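Local coordinates for putative yopH targeting protein (Yersinia pestis, PDB 4GF3) that probably acts as a dedicated chaperone of the tyrosine phosphatase YopH, binding it before its export through the type III secretion system, at residues S6-F11 with I20-L25; V30-D33 with V37-L40; G55-Q60 with C81-D86; S93-N98 with A106-S111. All blocks are in the same frame, centred on the assembly; numbering follows the deposited sequence.

Type III secretion chaperones illustrate how one antiparallel sheet can carry contacts of very different chemistry. Contacts 1, 2 and 4 are buried and touch one another: Phe11 of contact 1 packs on Leu40 of contact 2 and on Leu109 of contact 4, with helix 4-15 packing on strand 36-42 and helix 102-118 on 28-32 and 36-42. Contact 2 is the one bonded strand to strand, its backbone amides doing the work; contacts 1 and 4 are apolar, a loop on a helix and a helix on a sheet. Contact 3 lies at the surface near the far end of the sheet, its centre about 29 Å from that of contact 1, and combines thin apolar packing with a local turn.

Contact 1 of 4, residues S6-F11 with I20-L25; sequences SLLEEF and IETNEL
In the mixed helix-and-sheet fold of the type III secretion chaperones, the loop leading from the first helix to the first strand folds back along that helix, and here Leu8 and Phe11 meet Ile20 and Thr22. The helix supplies the two residues from one side, three positions apart, its turns held by routine bonds such as Phe11 N to Leu7 O at 3.0 Å. The firm touch is between Phe11 and Ile20. Ile20 CD1 approaches the ring obliquely, 3.5 Å from Phe11 CD2 and 3.8 Å from Phe11 CE2. Both torsions of Ile20 help: CG1 stands anti to the carbonyl carbon (chi1 -69°) and the chain then runs on extended, carrying the terminal methyl toward the helix. A turn earlier, Leu8 CD1 lies 4.1 Å from Ile20 O, a loose apolar neighbour of a backbone oxygen. Leu8 and Thr22 point their methyl ends at each other, tip to tip, although their modelled separation is implausibly short and fixes nothing more. Ile20 and Phe11 both touch Leu40 of strand 36-42, while Leu105, Ala106 and Leu109 of helix 102-118 pack on Phe11, which therefore sits between helix and sheet in the interior. Beyond the buried part the loop tightens into an Asx turn. Asn23 OD1 accepts from His27 N as well as from Leu25 N, the latter standing 3.0 Å away and well above the plane of the carbonyl.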
loop_
_atom_site.group_PDB
_atom_site.type_symbol
_atom_site.label_atom_id
_atom_site.label_comp_id
_atom_site.label_asym_id
_atom_site.label_seq_id
_atom_site.Cartn_x
_atom_site.Cartn_y
_atom_site.Cartn_z
ATOM N N SER A 6 4.915 -9.390 -12.930
ATOM C CA SER A 6 4.310 -8.729 -14.078
ATOM C C SER A 6 3.296 -7.720 -13.564
ATOM O O SER A 6 3.123 -6.673 -14.160
ATOM C CB SER A 6 3.694 -9.742 -15.051
ATOM O OG SER A 6 2.519 -10.285 -14.487
ATOM N N LEU A 7 2.675 -8.018 -12.427
ATOM C CA LEU A 7 1.729 -7.091 -11.825
ATOM C C LEU A 7 2.477 -5.820 -11.415
ATOM O O LEU A 7 1.994 -4.717 -11.651
ATOM C CB LEU A 7 1.011 -7.685 -10.599
ATOM C CG LEU A 7 0.128 -6.703 -9.843
ATOM C CD1 LEU A 7 -0.899 -6.020 -10.723
ATOM C CD2 LEU A 7 -0.533 -7.412 -8.659
ATOM N N LEU A 8 3.633 -5.960 -10.764
ATOM C CA LEU A 8 4.399 -4.796 -10.447
ATOM C C LEU A 8 4.830 -3.993 -11.636
ATOM O O LEU A 8 4.896 -2.752 -11.521
ATOM C CB LEU A 8 5.666 -5.106 -9.643
ATOM C CG LEU A 8 5.481 -5.662 -8.235
ATOM C CD1 LEU A 8 6.762 -5.664 -7.404
ATOM C CD2 LEU A 8 4.422 -4.922 -7.520
ATOM N N GLU A 9 5.207 -4.648 -12.748
ATOM C CA GLU A 9 5.510 -3.947 -13.987
ATOM C C GLU A 9 4.348 -3.116 -14.459
ATOM O O GLU A 9 4.537 -1.986 -14.939
ATOM C CB GLU A 9 5.855 -4.924 -15.131
ATOM C CG GLU A 9 7.227 -5.511 -15.020
ATOM C CD GLU A 9 7.469 -6.603 -16.055
ATOM O OE1 GLU A 9 6.632 -6.797 -16.978
ATOM O OE2 GLU A 9 8.524 -7.257 -15.949
ATOM N N GLU A 10 3.165 -3.734 -14.432
ATOM C CA GLU A 10 1.917 -3.048 -14.814
ATOM C C GLU A 10 1.690 -1.809 -13.975
ATOM O O GLU A 10 1.304 -0.776 -14.484
ATOM C CB GLU A 10 0.682 -3.939 -14.611
ATOM C CG GLU A 10 -0.092 -4.307 -15.813
ATOM C CD GLU A 10 -1.297 -5.200 -15.467
ATOM O OE1 GLU A 10 -2.390 -4.678 -14.999
ATOM O OE2 GLU A 10 -1.067 -6.425 -15.567
ATOM N N PHE A 11 1.897 -1.941 -12.677
ATOM C CA PHE A 11 1.661 -0.901 -11.713
ATOM C C PHE A 11 2.629 0.245 -11.913
ATOM O O PHE A 11 2.218 1.398 -11.791
ATOM C CB PHE A 11 1.793 -1.543 -10.331
ATOM C CG PHE A 11 1.622 -0.636 -9.145
ATOM C CD1 PHE A 11 0.698 0.354 -9.110
ATOM C CD2 PHE A 11 2.392 -0.865 -8.003
ATOM C CE1 PHE A 11 0.516 1.114 -7.986
ATOM C CE2 PHE A 11 2.205 -0.090 -6.864
ATOM C CZ PHE A 11 1.275 0.895 -6.856
ATOM N N ILE A 20 9.376 -0.852 -10.344
ATOM C CA ILE A 20 9.265 -0.862 -8.863
ATOM C C ILE A 20 10.155 -1.980 -8.448
ATOM O O ILE A 20 9.792 -3.148 -8.587
ATOM C CB ILE A 20 7.837 -1.098 -8.386
ATOM C CG1 ILE A 20 7.063 0.163 -8.762
ATOM C CG2 ILE A 20 7.810 -1.296 -6.849
ATOM C CD1 ILE A 20 5.679 0.152 -8.261
ATOM N N GLU A 21 11.357 -1.643 -8.030
ATOM C CA GLU A 21 12.306 -2.679 -7.652
ATOM C C GLU A 21 11.813 -3.461 -6.447
ATOM O O GLU A 21 11.195 -2.898 -5.561
ATOM C CB GLU A 21 13.650 -2.068 -7.307
ATOM C CG GLU A 21 14.336 -1.474 -8.523
ATOM C CD GLU A 21 15.832 -1.305 -8.319
ATOM O OE1 GLU A 21 16.221 -0.331 -7.625
ATOM O OE2 GLU A 21 16.608 -2.139 -8.856
ATOM N N THR A 22 12.112 -4.749 -6.391
ATOM C CA THR A 22 11.780 -5.547 -5.164
ATOM C C THR A 22 13.015 -6.311 -4.622
ATOM O O THR A 22 13.904 -6.657 -5.374
ATOM C CB THR A 22 10.602 -6.496 -5.349
ATOM O OG1 THR A 22 10.973 -7.614 -6.172
ATOM C CG2 THR A 22 9.462 -5.782 -5.946
ATOM N N ASN A 23 13.078 -6.500 -3.311
ATOM C CA ASN A 23 14.159 -7.273 -2.733
ATOM C C ASN A 23 13.924 -8.784 -2.978
ATOM O O ASN A 23 13.072 -9.151 -3.799
ATOM C CB ASN A 23 14.322 -6.941 -1.252
ATOM C CG ASN A 23 13.223 -7.539 -0.382
ATOM O OD1 ASN A 23 12.251 -8.169 -0.851
ATOM N ND2 ASN A 23 13.402 -7.394 0.917
ATOM N N GLU A 24 14.673 -9.624 -2.258
ATOM C CA GLU A 24 14.661 -11.087 -2.393
ATOM C C GLU A 24 13.288 -11.741 -2.213
ATOM O O GLU A 24 13.023 -12.800 -2.786
ATOM C CB GLU A 24 15.594 -11.724 -1.339
ATOM C CG GLU A 24 17.054 -11.472 -1.598
ATOM C CD GLU A 24 17.550 -10.159 -1.028
ATOM O OE1 GLU A 24 16.733 -9.527 -0.334
ATOM O OE2 GLU A 24 18.752 -9.796 -1.246
ATOM N N LEU A 25 12.465 -11.151 -1.359
ATOM C CA LEU A 25 11.204 -11.715 -0.997
ATOM C C LEU A 25 10.105 -10.970 -1.674
ATOM O O LEU A 25 8.933 -11.109 -1.335
ATOM C CB LEU A 25 11.054 -11.656 0.497
ATOM C CG LEU A 25 12.065 -12.412 1.382
ATOM C CD1 LEU A 25 11.561 -12.325 2.815
ATOM C CD2 LEU A 25 12.286 -13.848 1.004
#

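Contact 2 of 4, residues V30-D33 with V37-L40; sequences VTID and VVHL
Val30 and Val38 are joined by two backbone hydrogen bonds, each residue giving its N-H and its carbonyl to the other. Val30 N reaches Val38 O at 3.0 Å; the return bond, Val38 N to Val30 O, is 2.9 Å. The first is the straighter at the hydrogen, 165° against 156°. Val30 O also has a weaker visitor, the CA-H of Val37, with CA 3.3 Å from the oxygen, so this one carbonyl is approached from two consecutive residues. Next comes the non-hydrogen-bonded pair, Thr31 with Val37, and together these pairs mark the beta hairpin of strands 28-32 and 36-42, which opens the five-stranded sheet. Strand 28-32 is an edge within its own chain, yet Thr31 and Ile32 pair antiparallel with a strand of another protein's chain, and Thr31 OG1 is hydrogen-bonded to the backbone there. This continuation of the sheet is consistent with the way such chaperones hold their partners by strand addition. On the face carrying Thr31 and Val37, Thr31 OG1 lies 3.7 Å from Val37 CG2. On the other face the packing is apolar: the Ile32 side chain runs obliquely across that of Val38, its CD1 meeting Val38 CG2 at 3.6 Å. Chi1 of 168° puts Val38 CG1 anti to the backbone N and leaves CG2 beside that N, anti to the carbonyl carbon, to meet Ile32. Helix 102-118 covers the same face, touching Val30 through Leu109, Ile32 through Val113 and Val38 through Leu112.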
loop_
_atom_site.group_PDB
_atom_site.type_symbol
_atom_site.label_atom_id
_atom_site.label_comp_id
_atom_site.label_asym_id
_atom_site.label_seq_id
_atom_site.Cartn_x
_atom_site.Cartn_y
_atom_site.Cartn_z
ATOM N N VAL A 30 7.103 2.503 -2.798
ATOM C CA VAL A 30 6.988 3.736 -3.446
ATOM C C VAL A 30 6.990 4.795 -2.339
ATOM O O VAL A 30 6.199 4.684 -1.379
ATOM C CB VAL A 30 5.677 3.748 -4.271
ATOM C CG1 VAL A 30 5.452 5.117 -4.884
ATOM C CG2 VAL A 30 5.820 2.749 -5.417
ATOM N N THR A 31 7.795 5.859 -2.531
ATOM C CA THR A 31 7.796 7.028 -1.689
ATOM C C THR A 31 6.913 8.115 -2.299
ATOM O O THR A 31 7.058 8.465 -3.494
ATOM C CB THR A 31 9.237 7.528 -1.437
ATOM O OG1 THR A 31 9.932 6.529 -0.654
ATOM C CG2 THR A 31 9.250 8.838 -0.677
ATOM N N ILE A 32 6.037 8.641 -1.451
ATOM C CA ILE A 32 5.029 9.597 -1.830
ATOM C C ILE A 32 5.222 10.943 -1.122
ATOM O O ILE A 32 5.190 11.038 0.117
ATOM C CB ILE A 32 3.616 9.066 -1.583
ATOM C CG1 ILE A 32 3.370 7.810 -2.426
ATOM C CG2 ILE A 32 2.607 10.171 -1.901
ATOM C CD1 ILE A 32 2.981 6.634 -1.619
ATOM N N ASP A 33 5.381 11.967 -1.935
ATOM C CA ASP A 33 5.632 13.341 -1.474
ATOM C C ASP A 33 6.808 13.380 -0.469
ATOM O O ASP A 33 6.784 14.116 0.563
ATOM C CB ASP A 33 4.355 13.960 -0.894
ATOM C CG ASP A 33 3.283 14.232 -1.982
ATOM O OD1 ASP A 33 3.667 14.409 -3.154
ATOM O OD2 ASP A 33 2.070 14.260 -1.623
ATOM N N VAL A 37 5.418 6.236 2.614
ATOM C CA VAL A 37 5.896 5.056 1.897
ATOM C C VAL A 37 4.828 3.989 1.876
ATOM O O VAL A 37 4.346 3.539 2.916
ATOM C CB VAL A 37 7.225 4.511 2.541
ATOM C CG1 VAL A 37 7.676 3.288 1.795
ATOM C CG2 VAL A 37 8.305 5.551 2.513
ATOM N N VAL A 38 4.446 3.555 0.665
ATOM C CA VAL A 38 3.557 2.480 0.494
ATOM C C VAL A 38 4.429 1.305 0.118
ATOM O O VAL A 38 5.177 1.318 -0.846
ATOM C CB VAL A 38 2.502 2.737 -0.610
ATOM C CG1 VAL A 38 1.766 1.477 -0.951
ATOM C CG2 VAL A 38 1.434 3.749 -0.152
ATOM N N HIS A 39 4.284 0.260 0.900
ATOM C CA HIS A 39 5.019 -1.002 0.722
ATOM C C HIS A 39 4.157 -2.030 0.020
ATOM O O HIS A 39 2.933 -2.116 0.225
ATOM C CB HIS A 39 5.395 -1.554 2.092
ATOM C CG HIS A 39 6.303 -0.665 2.858
ATOM N ND1 HIS A 39 7.660 -0.623 2.631
ATOM C CD2 HIS A 39 6.050 0.257 3.824
ATOM C CE1 HIS A 39 8.200 0.261 3.442
ATOM N NE2 HIS A 39 7.235 0.817 4.151
ATOM N N LEU A 40 4.799 -2.812 -0.831
ATOM C CA LEU A 40 4.175 -3.888 -1.598
ATOM C C LEU A 40 4.917 -5.202 -1.332
ATOM O O LEU A 40 6.101 -5.231 -1.393
ATOM C CB LEU A 40 4.278 -3.639 -3.079
ATOM C CG LEU A 40 3.760 -2.288 -3.438
ATOM C CD1 LEU A 40 4.586 -1.701 -4.586
ATOM C CD2 LEU A 40 2.292 -2.491 -3.646
#

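Contact 3 of 4, residues G55-Q60 with C81-D86; sequences GILTGQ and CALDKD
The apolar part of this contact rests on Leu57 and Leu83, whose side chains cross at about a right angle. Leu57 CD2 faces both methyls of its partner almost equally, 4.1 Å from Leu83 CD1 and 4.2 Å from Leu83 CD2. A chi1 of 79° swings the branched end of Leu57 over to Leu83. Leu63 of helix 60-68 touches both leucines. A second, looser touch brings the end of Ile56 to a backbone oxygen, Ile56 CD1 lying 3.9 Å from Asp86 O. The polar side-chain bonds described here centre on Asp84. Its OD1 accepts from Asp86 N at 2.8 Å, forming an Asx turn, with the donor above the carboxylate plane; it also accepts from His88 N, while OD2 makes a salt bridge to Arg53 of strand 47-56. The turn thus shapes the link between strands 80-83 and 88-96, and strand 88-96 lies between the two strands that carry these segments in the sheet. Since no hydrogen bond crosses from one segment to the other, their mutual hold is by van der Waals touch alone, with two exposed residues among the four that meet.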
loop_
_atom_site.group_PDB
_atom_site.type_symbol
_atom_site.label_atom_id
_atom_site.label_comp_id
_atom_site.label_asym_id
_atom_site.label_seq_id
_atom_site.Cartn_x
_atom_site.Cartn_y
_atom_site.Cartn_z
ATOM N N GLY A 55 0.035 8.264 10.778
ATOM C CA GLY A 55 0.301 9.030 12.017
ATOM C C GLY A 55 -0.273 8.394 13.262
ATOM O O GLY A 55 -0.981 7.367 13.204
ATOM N N ILE A 56 0.081 8.959 14.397
ATOM C CA ILE A 56 -0.395 8.477 15.689
ATOM C C ILE A 56 -1.919 8.655 15.815
ATOM O O ILE A 56 -2.487 9.606 15.274
ATOM C CB ILE A 56 0.356 9.149 16.857
ATOM C CG1 ILE A 56 0.079 8.362 18.137
ATOM C CG2 ILE A 56 -0.027 10.624 17.002
ATOM C CD1 ILE A 56 0.987 8.656 19.292
ATOM N N LEU A 57 -2.602 7.750 16.528
ATOM C CA LEU A 57 -4.029 7.945 16.707
ATOM C C LEU A 57 -4.342 9.231 17.410
ATOM O O LEU A 57 -3.678 9.601 18.366
ATOM C CB LEU A 57 -4.703 6.769 17.417
ATOM C CG LEU A 57 -4.603 6.615 18.905
ATOM C CD1 LEU A 57 -5.730 7.346 19.639
ATOM C CD2 LEU A 57 -4.614 5.141 19.253
ATOM N N THR A 58 -5.395 9.903 16.978
ATOM C CA THR A 58 -5.749 11.222 17.524
ATOM C C THR A 58 -6.608 11.108 18.784
ATOM O O THR A 58 -6.554 11.954 19.646
ATOM C CB THR A 58 -6.560 12.037 16.504
ATOM O OG1 THR A 58 -7.843 11.405 16.311
ATOM C CG2 THR A 58 -5.828 12.137 15.187
ATOM N N GLY A 59 -7.429 10.064 18.876
ATOM C CA GLY A 59 -8.300 9.932 20.032
ATOM C C GLY A 59 -9.223 8.743 19.919
ATOM O O GLY A 59 -9.256 8.094 18.888
ATOM N N GLN A 60 -9.980 8.498 20.998
ATOM C CA GLN A 60 -10.930 7.360 21.092
ATOM C C GLN A 60 -11.986 7.370 19.971
ATOM O O GLN A 60 -12.374 6.306 19.448
ATOM C CB GLN A 60 -11.637 7.398 22.461
ATOM C CG GLN A 60 -12.304 6.087 22.817
ATOM C CD GLN A 60 -13.242 6.165 24.010
ATOM O OE1 GLN A 60 -13.798 7.206 24.306
ATOM N NE2 GLN A 60 -13.443 5.023 24.675
ATOM N N CYS A 81 -7.467 -0.947 8.577
ATOM C CA CYS A 81 -6.622 -0.145 9.505
ATOM C C CYS A 81 -6.338 -0.941 10.732
ATOM O O CYS A 81 -7.254 -1.437 11.356
ATOM C CB CYS A 81 -7.276 1.170 9.888
ATOM S SG CYS A 81 -7.999 2.157 8.528
ATOM N N ALA A 82 -5.061 -1.093 11.044
ATOM C CA ALA A 82 -4.570 -1.683 12.276
ATOM C C ALA A 82 -3.878 -0.593 13.109
ATOM O O ALA A 82 -3.530 0.473 12.608
ATOM C CB ALA A 82 -3.547 -2.776 11.990
ATOM N N LEU A 83 -3.595 -0.906 14.357
ATOM C CA LEU A 83 -2.672 -0.078 15.121
ATOM C C LEU A 83 -1.425 -0.839 15.432
ATOM O O LEU A 83 -1.455 -2.005 15.895
ATOM C CB LEU A 83 -3.278 0.387 16.452
ATOM C CG LEU A 83 -4.459 1.332 16.353
ATOM C CD1 LEU A 83 -5.082 1.417 17.726
ATOM C CD2 LEU A 83 -4.044 2.714 15.897
ATOM N N ASP A 84 -0.329 -0.146 15.279
ATOM C CA ASP A 84 0.919 -0.658 15.758
ATOM C C ASP A 84 1.165 -0.404 17.223
ATOM O O ASP A 84 0.334 0.161 17.965
ATOM C CB ASP A 84 2.051 -0.228 14.843
ATOM C CG ASP A 84 2.578 1.165 15.145
ATOM O OD1 ASP A 84 2.224 1.823 16.149
ATOM O OD2 ASP A 84 3.300 1.615 14.275
ATOM N N LYS A 85 2.300 -0.879 17.705
ATOM C CA LYS A 85 2.519 -0.930 19.153
ATOM C C LYS A 85 2.659 0.455 19.775
ATOM O O LYS A 85 2.649 0.615 21.024
ATOM C CB LYS A 85 3.772 -1.733 19.467
ATOM C CG LYS A 85 5.033 -1.110 18.934
ATOM C CD LYS A 85 6.255 -1.751 19.581
ATOM C CE LYS A 85 7.405 -1.758 18.582
ATOM N NZ LYS A 85 8.367 -2.844 18.917
ATOM N N ASP A 86 2.821 1.442 18.890
ATOM C CA ASP A 86 2.962 2.805 19.303
ATOM C C ASP A 86 1.753 3.692 18.964
ATOM O O ASP A 86 1.825 4.905 19.013
ATOM C CB ASP A 86 4.269 3.294 18.735
ATOM C CG ASP A 86 5.464 2.568 19.408
ATOM O OD1 ASP A 86 5.396 2.371 20.660
ATOM O OD2 ASP A 86 6.423 2.177 18.685
#

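Contact 4 of 4, residues S93-N98 with A106-S111; sequences SQLNIN and ASVLTS
Val108 of helix 102-118 meets strand 88-96 through two methyls, one for Ser93 and one for Leu95. Its CB points at the strand but is itself too far back to touch, so the branches do the work. CG1, anti to the backbone N at chi1 170°, runs to Ser93 and ends 3.8 Å from Ser93 CB. CG2, turned the other way beside the backbone N, faces Leu95 and lies 4.2 Å from Leu95 CD2. Val108 therefore bridges two residues that lie two apart on one face of the strand. Beyond these contacts it also packs on Ala50 of the neighbouring strand 47-56, which carries it over two strands of the sheet at once. The serine takes part by its carbon: its OG is turned anti to the backbone N and hydrogen-bonded to Val78 O, so that the hydroxyl is satisfied although the residue is buried. Leu95 is further enclosed by Leu105 and Gln104 from the same helix. Away from the strand, Ser111 fastens its own helix turn twice onto one carbonyl: Ser111 N meets Ser107 O at 2.9 Å, and Ser111 OG donates to the same oxygen, also at 2.9 Å, from the opposite face of its plane. No hydrogen bond joins 93-98 to 106-111, so here the helix meets the strand by carbon-to-carbon packing, the layering of a C-terminal helix on a curved antiparallel sheet that belongs to the alpha+beta fold of the CesT-family secretion chaperones.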
loop_
_atom_site.group_PDB
_atom_site.type_symbol
_atom_site.label_atom_id
_atom_site.label_comp_id
_atom_site.label_asym_id
_atom_site.label_seq_id
_atom_site.Cartn_x
_atom_site.Cartn_y
_atom_site.Cartn_z
ATOM N N SER A 93 -4.175 -2.943 2.439
ATOM C CA SER A 93 -5.152 -3.641 1.576
ATOM C C SER A 93 -4.527 -4.956 1.123
ATOM O O SER A 93 -3.296 -5.054 0.872
ATOM C CB SER A 93 -5.586 -2.822 0.336
ATOM O OG SER A 93 -6.673 -3.466 -0.319
ATOM N N GLN A 94 -5.377 -5.975 1.032
ATOM C CA GLN A 94 -4.970 -7.325 0.673
ATOM C C GLN A 94 -5.718 -7.753 -0.585
ATOM O O GLN A 94 -6.914 -7.652 -0.622
ATOM C CB GLN A 94 -5.223 -8.294 1.859
ATOM C CG GLN A 94 -4.728 -9.722 1.602
ATOM C CD GLN A 94 -4.648 -10.554 2.909
ATOM O OE1 GLN A 94 -4.406 -10.028 4.024
ATOM N NE2 GLN A 94 -4.797 -11.845 2.757
ATOM N N LEU A 95 -4.989 -8.181 -1.592
ATOM C CA LEU A 95 -5.482 -8.382 -2.938
ATOM C C LEU A 95 -4.966 -9.700 -3.555
ATOM O O LEU A 95 -3.845 -10.131 -3.357
ATOM C CB LEU A 95 -5.009 -7.238 -3.848
ATOM C CG LEU A 95 -5.393 -5.814 -3.398
ATOM C CD1 LEU A 95 -4.161 -5.035 -2.960
ATOM C CD2 LEU A 95 -6.190 -5.107 -4.489
ATOM N N ASN A 96 -5.779 -10.241 -4.432
ATOM C CA ASN A 96 -5.442 -11.334 -5.219
ATOM C C ASN A 96 -4.609 -10.891 -6.402
ATOM O O ASN A 96 -5.026 -10.041 -7.199
ATOM C CB ASN A 96 -6.733 -12.018 -5.695
ATOM C CG ASN A 96 -6.479 -13.210 -6.510
ATOM O OD1 ASN A 96 -6.232 -13.117 -7.714
ATOM N ND2 ASN A 96 -6.635 -14.420 -5.869
ATOM N N ILE A 97 -3.454 -11.539 -6.559
ATOM C CA ILE A 97 -2.472 -11.172 -7.605
ATOM C C ILE A 97 -3.093 -11.285 -8.983
ATOM O O ILE A 97 -2.927 -10.410 -9.843
ATOM C CB ILE A 97 -1.214 -12.056 -7.513
ATOM C CG1 ILE A 97 -0.409 -11.697 -6.246
ATOM C CG2 ILE A 97 -0.299 -11.905 -8.754
ATOM C CD1 ILE A 97 0.551 -12.763 -5.817
ATOM N N ASN A 98 -3.761 -12.390 -9.238
ATOM C CA ASN A 98 -4.360 -12.555 -10.541
ATOM C C ASN A 98 -5.624 -11.678 -10.788
ATOM O O ASN A 98 -5.934 -11.374 -11.930
ATOM C CB ASN A 98 -4.674 -14.026 -10.810
ATOM C CG ASN A 98 -5.104 -14.272 -12.262
ATOM O OD1 ASN A 98 -6.313 -14.251 -12.593
ATOM N ND2 ASN A 98 -4.127 -14.473 -13.142
ATOM N N ALA A 106 -2.939 1.191 -8.246
ATOM C CA ALA A 106 -2.759 2.637 -8.190
ATOM C C ALA A 106 -3.918 3.261 -7.392
ATOM O O ALA A 106 -3.683 4.189 -6.607
ATOM C CB ALA A 106 -2.640 3.215 -9.594
ATOM N N SER A 107 -5.158 2.769 -7.547
ATOM C CA SER A 107 -6.276 3.265 -6.696
ATOM C C SER A 107 -6.063 2.974 -5.228
ATOM O O SER A 107 -6.388 3.802 -4.370
ATOM C CB SER A 107 -7.646 2.662 -7.074
ATOM O OG SER A 107 -8.013 3.078 -8.341
ATOM N N VAL A 108 -5.584 1.778 -4.929
ATOM C CA VAL A 108 -5.190 1.410 -3.554
ATOM C C VAL A 108 -4.153 2.372 -3.008
ATOM O O VAL A 108 -4.268 2.911 -1.914
ATOM C CB VAL A 108 -4.671 -0.056 -3.493
ATOM C CG1 VAL A 108 -4.049 -0.378 -2.152
ATOM C CG2 VAL A 108 -5.838 -0.994 -3.711
ATOM N N LEU A 109 -3.157 2.644 -3.828
ATOM C CA LEU A 109 -2.099 3.536 -3.382
ATOM C C LEU A 109 -2.660 4.934 -3.020
ATOM O O LEU A 109 -2.366 5.543 -1.963
ATOM C CB LEU A 109 -1.017 3.599 -4.448
ATOM C CG LEU A 109 0.180 4.496 -4.052
ATOM C CD1 LEU A 109 1.484 3.963 -4.621
ATOM C CD2 LEU A 109 -0.036 5.921 -4.494
ATOM N N THR A 110 -3.460 5.455 -3.919
ATOM C CA THR A 110 -4.037 6.804 -3.699
ATOM C C THR A 110 -5.038 6.793 -2.528
ATOM O O THR A 110 -5.158 7.762 -1.808
ATOM C CB THR A 110 -4.649 7.408 -4.986
ATOM O OG1 THR A 110 -5.590 6.507 -5.570
ATOM C CG2 THR A 110 -3.602 7.653 -5.971
ATOM N N SER A 111 -5.729 5.696 -2.322
ATOM C CA SER A 111 -6.679 5.575 -1.183
ATOM C C SER A 111 -5.952 5.460 0.156
ATOM O O SER A 111 -6.383 6.028 1.174
ATOM C CB SER A 111 -7.591 4.378 -1.380
ATOM O OG SER A 111 -8.467 4.636 -2.466
#